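Local coordinates for beta-L-arabinobiosidase (Bacteroides thetaiotaomicron, PDB 5MQR), which is a gut-bacterial glycosidase that probably hydrolyses arabinofuranosyl linkages in complex plant pectin, at residues M771-W785 with M826-S840. Numbering follows the deposited sequence.
Sequences MLDMTKDLETEYQRW and MYGNAKALSIMGILS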
loop_
_atom_site.group_PDB
_atom_site.type_symbol
_atom_site.label_atom_id
_atom_site.label_comp_id
_atom_site.label_asym_id
_atom_site.label_seq_id
_atom_site.Cartn_x
_atom_site.Cartn_y
_atom_site.Cartn_z
HETATM N N MSE A 771 1.479 22.998 26.440
HETATM C CA MSE A 771 0.910 22.353 27.622
HETATM C C MSE A 771 1.515 22.943 28.881
HETATM O O MSE A 771 0.775 23.348 29.750
HETATM C CB MSE A 771 1.087 20.836 27.532
HETATM C CG MSE A 771 0.516 20.002 28.689
HETATM SE SE MSE A 771 1.868 19.924 30.135
HETATM C CE MSE A 771 3.209 18.792 29.221
ATOM N N LEU A 772 2.840 23.022 28.990
ATOM C CA LEU A 772 3.500 23.553 30.205
ATOM C C LEU A 772 3.062 24.988 30.502
ATOM O O LEU A 772 2.786 25.340 31.669
ATOM C CB LEU A 772 5.028 23.481 30.104
ATOM C CG LEU A 772 5.677 22.075 30.059
ATOM C CD1 LEU A 772 7.176 22.125 29.760
ATOM C CD2 LEU A 772 5.451 21.327 31.361
ATOM N N ASP A 773 2.952 25.795 29.443
ATOM C CA ASP A 773 2.505 27.191 29.561
ATOM C C ASP A 773 1.027 27.366 29.988
ATOM O O ASP A 773 0.674 28.412 30.496
ATOM C CB ASP A 773 2.789 27.941 28.244
ATOM C CG ASP A 773 2.307 29.382 28.265
ATOM O OD1 ASP A 773 2.982 30.253 28.864
ATOM O OD2 ASP A 773 1.222 29.621 27.690
HETATM N N MSE A 774 0.188 26.351 29.768
HETATM C CA MSE A 774 -1.245 26.368 30.152
HETATM C C MSE A 774 -1.536 25.857 31.559
HETATM O O MSE A 774 -2.663 25.966 32.038
HETATM C CB MSE A 774 -2.066 25.523 29.152
HETATM C CG MSE A 774 -2.556 26.343 27.959
HETATM SE SE MSE A 774 -3.785 27.783 28.482
HETATM C CE MSE A 774 -5.234 26.678 29.254
ATOM N N THR A 775 -0.518 25.302 32.219
ATOM C CA THR A 775 -0.650 24.634 33.527
ATOM C C THR A 775 -1.250 25.554 34.620
ATOM O O THR A 775 -2.221 25.168 35.269
ATOM C CB THR A 775 0.718 23.971 33.902
ATOM O OG1 THR A 775 0.818 22.709 33.211
ATOM C CG2 THR A 775 0.900 23.750 35.334
ATOM N N LYS A 776 -0.702 26.753 34.799
ATOM C CA LYS A 776 -1.225 27.684 35.801
ATOM C C LYS A 776 -2.679 28.057 35.556
ATOM O O LYS A 776 -3.466 28.070 36.493
ATOM C CB LYS A 776 -0.385 28.960 35.877
ATOM C CG LYS A 776 0.990 28.723 36.469
ATOM C CD LYS A 776 1.724 30.039 36.740
ATOM C CE LYS A 776 3.238 29.850 36.753
ATOM N NZ LYS A 776 3.867 30.795 37.725
ATOM N N ASP A 777 -3.018 28.314 34.291
ATOM C CA ASP A 777 -4.378 28.655 33.887
ATOM C C ASP A 777 -5.356 27.552 34.260
ATOM O O ASP A 777 -6.479 27.845 34.701
ATOM C CB ASP A 777 -4.502 28.886 32.385
ATOM C CG ASP A 777 -3.558 29.939 31.868
ATOM O OD1 ASP A 777 -2.327 29.637 31.782
ATOM O OD2 ASP A 777 -4.044 31.045 31.521
ATOM N N LEU A 778 -4.932 26.297 34.079
ATOM C CA LEU A 778 -5.755 25.142 34.439
ATOM C C LEU A 778 -5.893 24.945 35.941
ATOM O O LEU A 778 -6.961 24.513 36.398
ATOM C CB LEU A 778 -5.250 23.869 33.786
ATOM C CG LEU A 778 -5.326 23.867 32.257
ATOM C CD1 LEU A 778 -4.564 22.648 31.749
ATOM C CD2 LEU A 778 -6.761 23.919 31.744
ATOM N N GLU A 779 -4.853 25.280 36.705
ATOM C CA GLU A 779 -4.928 25.227 38.188
ATOM C C GLU A 779 -5.891 26.258 38.714
ATOM O O GLU A 779 -6.687 25.956 39.595
ATOM C CB GLU A 779 -3.566 25.467 38.871
ATOM C CG GLU A 779 -2.518 24.417 38.596
ATOM C CD GLU A 779 -1.151 24.811 39.144
ATOM O OE1 GLU A 779 -1.035 24.882 40.378
ATOM O OE2 GLU A 779 -0.207 25.031 38.333
ATOM N N THR A 780 -5.794 27.480 38.194
ATOM C CA THR A 780 -6.740 28.531 38.542
ATOM C C THR A 780 -8.186 28.076 38.256
ATOM O O THR A 780 -9.066 28.254 39.093
ATOM C CB THR A 780 -6.437 29.852 37.789
ATOM O OG1 THR A 780 -5.107 30.270 38.101
ATOM C CG2 THR A 780 -7.462 30.987 38.172
ATOM N N GLU A 781 -8.415 27.481 37.081
ATOM C CA GLU A 781 -9.742 26.939 36.767
ATOM C C GLU A 781 -10.192 25.890 37.804
ATOM O O GLU A 781 -11.316 25.984 38.346
ATOM C CB GLU A 781 -9.768 26.336 35.366
ATOM C CG GLU A 781 -11.104 25.738 34.964
ATOM C CD GLU A 781 -11.092 25.153 33.564
ATOM O OE1 GLU A 781 -10.003 24.795 33.051
ATOM O OE2 GLU A 781 -12.201 25.028 32.991
ATOM N N TYR A 782 -9.322 24.905 38.060
ATOM C CA TYR A 782 -9.632 23.809 38.978
ATOM C C TYR A 782 -10.011 24.355 40.369
ATOM O O TYR A 782 -11.049 23.997 40.924
ATOM C CB TYR A 782 -8.450 22.844 39.096
ATOM C CG TYR A 782 -8.796 21.608 39.877
ATOM C CD1 TYR A 782 -8.867 21.631 41.270
ATOM C CD2 TYR A 782 -9.078 20.409 39.228
ATOM C CE1 TYR A 782 -9.215 20.493 41.972
ATOM C CE2 TYR A 782 -9.413 19.270 39.933
ATOM C CZ TYR A 782 -9.482 19.313 41.297
ATOM O OH TYR A 782 -9.827 18.173 41.987
ATOM N N GLN A 783 -9.169 25.229 40.905
ATOM C CA GLN A 783 -9.357 25.763 42.248
ATOM C C GLN A 783 -10.679 26.550 42.391
ATOM O O GLN A 783 -11.285 26.528 43.469
ATOM C CB GLN A 783 -8.137 26.601 42.688
ATOM C CG GLN A 783 -6.895 25.760 42.999
ATOM C CD GLN A 783 -5.661 26.609 43.312
ATOM O OE1 GLN A 783 -5.637 27.354 44.293
ATOM N NE2 GLN A 783 -4.631 26.498 42.488
ATOM N N ARG A 784 -11.125 27.199 41.305
ATOM C CA ARG A 784 -12.377 27.942 41.313
ATOM C C ARG A 784 -13.533 26.963 41.509
ATOM O O ARG A 784 -14.346 27.152 42.415
ATOM C CB ARG A 784 -12.560 28.792 40.038
ATOM C CG ARG A 784 -13.901 29.520 39.993
ATOM C CD ARG A 784 -14.081 30.424 38.777
ATOM N NE ARG A 784 -13.672 29.832 37.502
ATOM C CZ ARG A 784 -14.316 28.856 36.854
ATOM N NH1 ARG A 784 -15.406 28.283 37.356
ATOM N NH2 ARG A 784 -13.845 28.422 35.694
ATOM N N TRP A 785 -13.577 25.907 40.695
ATOM C CA TRP A 785 -14.608 24.879 40.863
ATOM C C TRP A 785 -14.592 24.244 42.258
ATOM O O TRP A 785 -15.632 24.045 42.872
ATOM C CB TRP A 785 -14.504 23.791 39.772
ATOM C CG TRP A 785 -14.974 24.268 38.432
ATOM C CD1 TRP A 785 -14.235 24.360 37.283
ATOM C CD2 TRP A 785 -16.280 24.729 38.105
ATOM N NE1 TRP A 785 -15.012 24.858 36.251
ATOM C CE2 TRP A 785 -16.275 25.074 36.728
ATOM C CE3 TRP A 785 -17.469 24.867 38.837
ATOM C CZ2 TRP A 785 -17.401 25.567 36.073
ATOM C CZ3 TRP A 785 -18.610 25.372 38.181
ATOM C CH2 TRP A 785 -18.561 25.711 36.803
HETATM N N MSE A 826 -13.954 16.404 37.463
HETATM C CA MSE A 826 -12.965 16.931 38.398
HETATM C C MSE A 826 -11.958 15.854 38.690
HETATM O O MSE A 826 -10.760 16.160 38.759
HETATM C CB MSE A 826 -13.604 17.509 39.642
HETATM C CG MSE A 826 -14.489 18.722 39.293
HETATM SE SE MSE A 826 -13.511 20.217 38.487
HETATM C CE MSE A 826 -12.485 20.824 40.044
ATOM N N TYR A 827 -12.405 14.596 38.809
ATOM C CA TYR A 827 -11.460 13.473 38.874
ATOM C C TYR A 827 -10.463 13.544 37.706
ATOM O O TYR A 827 -9.241 13.528 37.910
ATOM C CB TYR A 827 -12.167 12.109 38.866
ATOM C CG TYR A 827 -11.194 10.985 38.683
ATOM C CD1 TYR A 827 -10.424 10.524 39.749
ATOM C CD2 TYR A 827 -10.994 10.409 37.432
ATOM C CE1 TYR A 827 -9.494 9.502 39.583
ATOM C CE2 TYR A 827 -10.071 9.385 37.259
ATOM C CZ TYR A 827 -9.325 8.935 38.330
ATOM O OH TYR A 827 -8.416 7.929 38.135
ATOM N N GLY A 828 -11.005 13.611 36.490
ATOM C CA GLY A 828 -10.222 13.721 35.266
ATOM C C GLY A 828 -9.265 14.902 35.244
ATOM O O GLY A 828 -8.101 14.749 34.841
ATOM N N ASN A 829 -9.740 16.069 35.692
ATOM C CA ASN A 829 -8.907 17.285 35.703
ATOM C C ASN A 829 -7.776 17.162 36.697
ATOM O O ASN A 829 -6.633 17.511 36.396
ATOM C CB ASN A 829 -9.718 18.531 36.041
ATOM C CG ASN A 829 -10.712 18.899 34.969
ATOM O OD1 ASN A 829 -10.505 18.637 33.782
ATOM N ND2 ASN A 829 -11.802 19.530 35.387
ATOM N N ALA A 830 -8.112 16.645 37.868
ATOM C CA ALA A 830 -7.129 16.354 38.912
ATOM C C ALA A 830 -6.077 15.374 38.418
ATOM O O ALA A 830 -4.890 15.625 38.559
ATOM C CB ALA A 830 -7.816 15.822 40.159
ATOM N N LYS A 831 -6.507 14.277 37.808
ATOM C CA LYS A 831 -5.571 13.271 37.321
ATOM C C LYS A 831 -4.644 13.889 36.270
ATOM O O LYS A 831 -3.441 13.657 36.288
ATOM C CB LYS A 831 -6.304 12.084 36.697
ATOM C CG LYS A 831 -5.631 10.741 36.938
ATOM C CD LYS A 831 -5.701 9.772 35.763
ATOM C CE LYS A 831 -7.095 9.610 35.143
ATOM N NZ LYS A 831 -6.954 8.812 33.884
ATOM N N ALA A 832 -5.220 14.686 35.373
ATOM C CA ALA A 832 -4.472 15.309 34.285
ATOM C C ALA A 832 -3.487 16.338 34.819
ATOM O O ALA A 832 -2.360 16.405 34.344
ATOM C CB ALA A 832 -5.414 15.945 33.273
ATOM N N LEU A 833 -3.908 17.128 35.802
ATOM C CA LEU A 833 -3.018 18.110 36.399
ATOM C C LEU A 833 -1.880 17.448 37.179
ATOM O O LEU A 833 -0.798 17.989 37.205
ATOM C CB LEU A 833 -3.789 19.113 37.278
ATOM C CG LEU A 833 -4.457 20.250 36.489
ATOM C CD1 LEU A 833 -5.575 20.887 37.287
ATOM C CD2 LEU A 833 -3.443 21.314 36.097
ATOM N N SER A 834 -2.118 16.285 37.788
ATOM C CA SER A 834 -1.051 15.525 38.432
ATOM C C SER A 834 0.026 15.129 37.435
ATOM O O SER A 834 1.215 15.382 37.653
ATOM C CB SER A 834 -1.589 14.268 39.114
ATOM O OG SER A 834 -0.556 13.620 39.838
ATOM N N ILE A 835 -0.412 14.516 36.338
ATOM C CA ILE A 835 0.483 14.184 35.216
ATOM C C ILE A 835 1.225 15.429 34.704
ATOM O O ILE A 835 2.422 15.367 34.504
ATOM C CB ILE A 835 -0.260 13.434 34.092
ATOM C CG1 ILE A 835 -0.607 12.010 34.554
ATOM C CG2 ILE A 835 0.566 13.381 32.804
ATOM C CD1 ILE A 835 -1.708 11.338 33.757
HETATM N N MSE A 836 0.546 16.560 34.561
HETATM C CA MSE A 836 1.222 17.801 34.136
HETATM C C MSE A 836 2.239 18.291 35.135
HETATM O O MSE A 836 3.196 18.949 34.758
HETATM C CB MSE A 836 0.237 18.933 33.797
HETATM C CG MSE A 836 -0.531 18.547 32.533
HETATM SE SE MSE A 836 -1.808 19.950 31.989
HETATM C CE MSE A 836 -3.492 19.122 32.573
ATOM N N GLY A 837 2.022 18.014 36.419
ATOM C CA GLY A 837 3.015 18.265 37.456
ATOM C C GLY A 837 4.297 17.480 37.232
ATOM O O GLY A 837 5.385 18.043 37.293
ATOM N N ILE A 838 4.172 16.186 36.944
ATOM C CA ILE A 838 5.338 15.340 36.671
ATOM C C ILE A 838 6.093 15.828 35.426
ATOM O O ILE A 838 7.313 15.900 35.448
ATOM C CB ILE A 838 4.957 13.861 36.490
ATOM C CG1 ILE A 838 4.364 13.303 37.793
ATOM C CG2 ILE A 838 6.172 13.032 36.059
ATOM C CD1 ILE A 838 3.478 12.085 37.564
ATOM N N LEU A 839 5.362 16.175 34.357
ATOM C CA LEU A 839 5.979 16.694 33.122
ATOM C C LEU A 839 6.608 18.088 33.338
ATOM O O LEU A 839 7.580 18.421 32.682
ATOM C CB LEU A 839 4.953 16.728 31.974
ATOM C CG LEU A 839 4.312 15.383 31.553
ATOM C CD1 LEU A 839 3.242 15.613 30.508
ATOM C CD2 LEU A 839 5.321 14.356 31.044
ATOM N N SER A 840 6.054 18.881 34.258
ATOM C CA SER A 840 6.611 20.179 34.655
ATOM C C SER A 840 7.886 20.043 35.493
ATOM O O SER A 840 8.533 21.048 35.745
ATOM C CB SER A 840 5.587 20.991 35.498
ATOM O OG SER A 840 4.485 21.474 34.736
#
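Segments 771-785 and 826-840, parts of helices 768-788 and 820-839, cross steeply with opposed directions (-133°), their axes coming within 10.3 Å, with Tyr782 facing Asn829 near one end and Leu772 facing Ser840 at the other. Tyr782 is a knob in the hole formed by Met826, Asn829, Ala830 and Leu833. Its CG lies anti to the backbone N (chi1 -172°), which carries the ring across to the second helix. There the selenomethionine methyl Met826 CE sits 3.4 Å from the Tyr782 ring centroid, almost on the ring normal, a CH-pi contact; Met826 SE lies obliquely to the ring, a Met-aromatic contact. Asn829 CB meets the ring at its edge, and Ala830 CB lies 3.6 Å from Tyr782 OH. Bends at chi2 and chi3 turn the Met826 tip toward the first helix, where CE also touches Trp785 CB at 3.6 Å. Replacing Tyr782 with an alanine would probably leave the Met826 methyl without its aromatic face and open a gap beside Ala830. Leu833 answers as a knob among Thr775, Leu778, Glu779 and Tyr782, its CD2 3.9 Å from Leu778 CB. Farther along, Met771 SE lies 3.7 Å from Met836 CG, while Met836 CE reaches Leu778 CD1. Leu772 CD2 touches Ser840 OG, which donates a hydrogen bond to Met836 O (2.8 Å). Asn829 ND2 donates to Ser752 O and its OD1 accepts from Asp756 N; Tyr849 packs edge-to-face with Tyr782. Apolar and aromatic contacts thus join two helices of a domain consistent with the helical barrel of six-hairpin glycosidases, while the Ser840 hydroxyl bonds within its own segment and the Asn829 amide elsewhere.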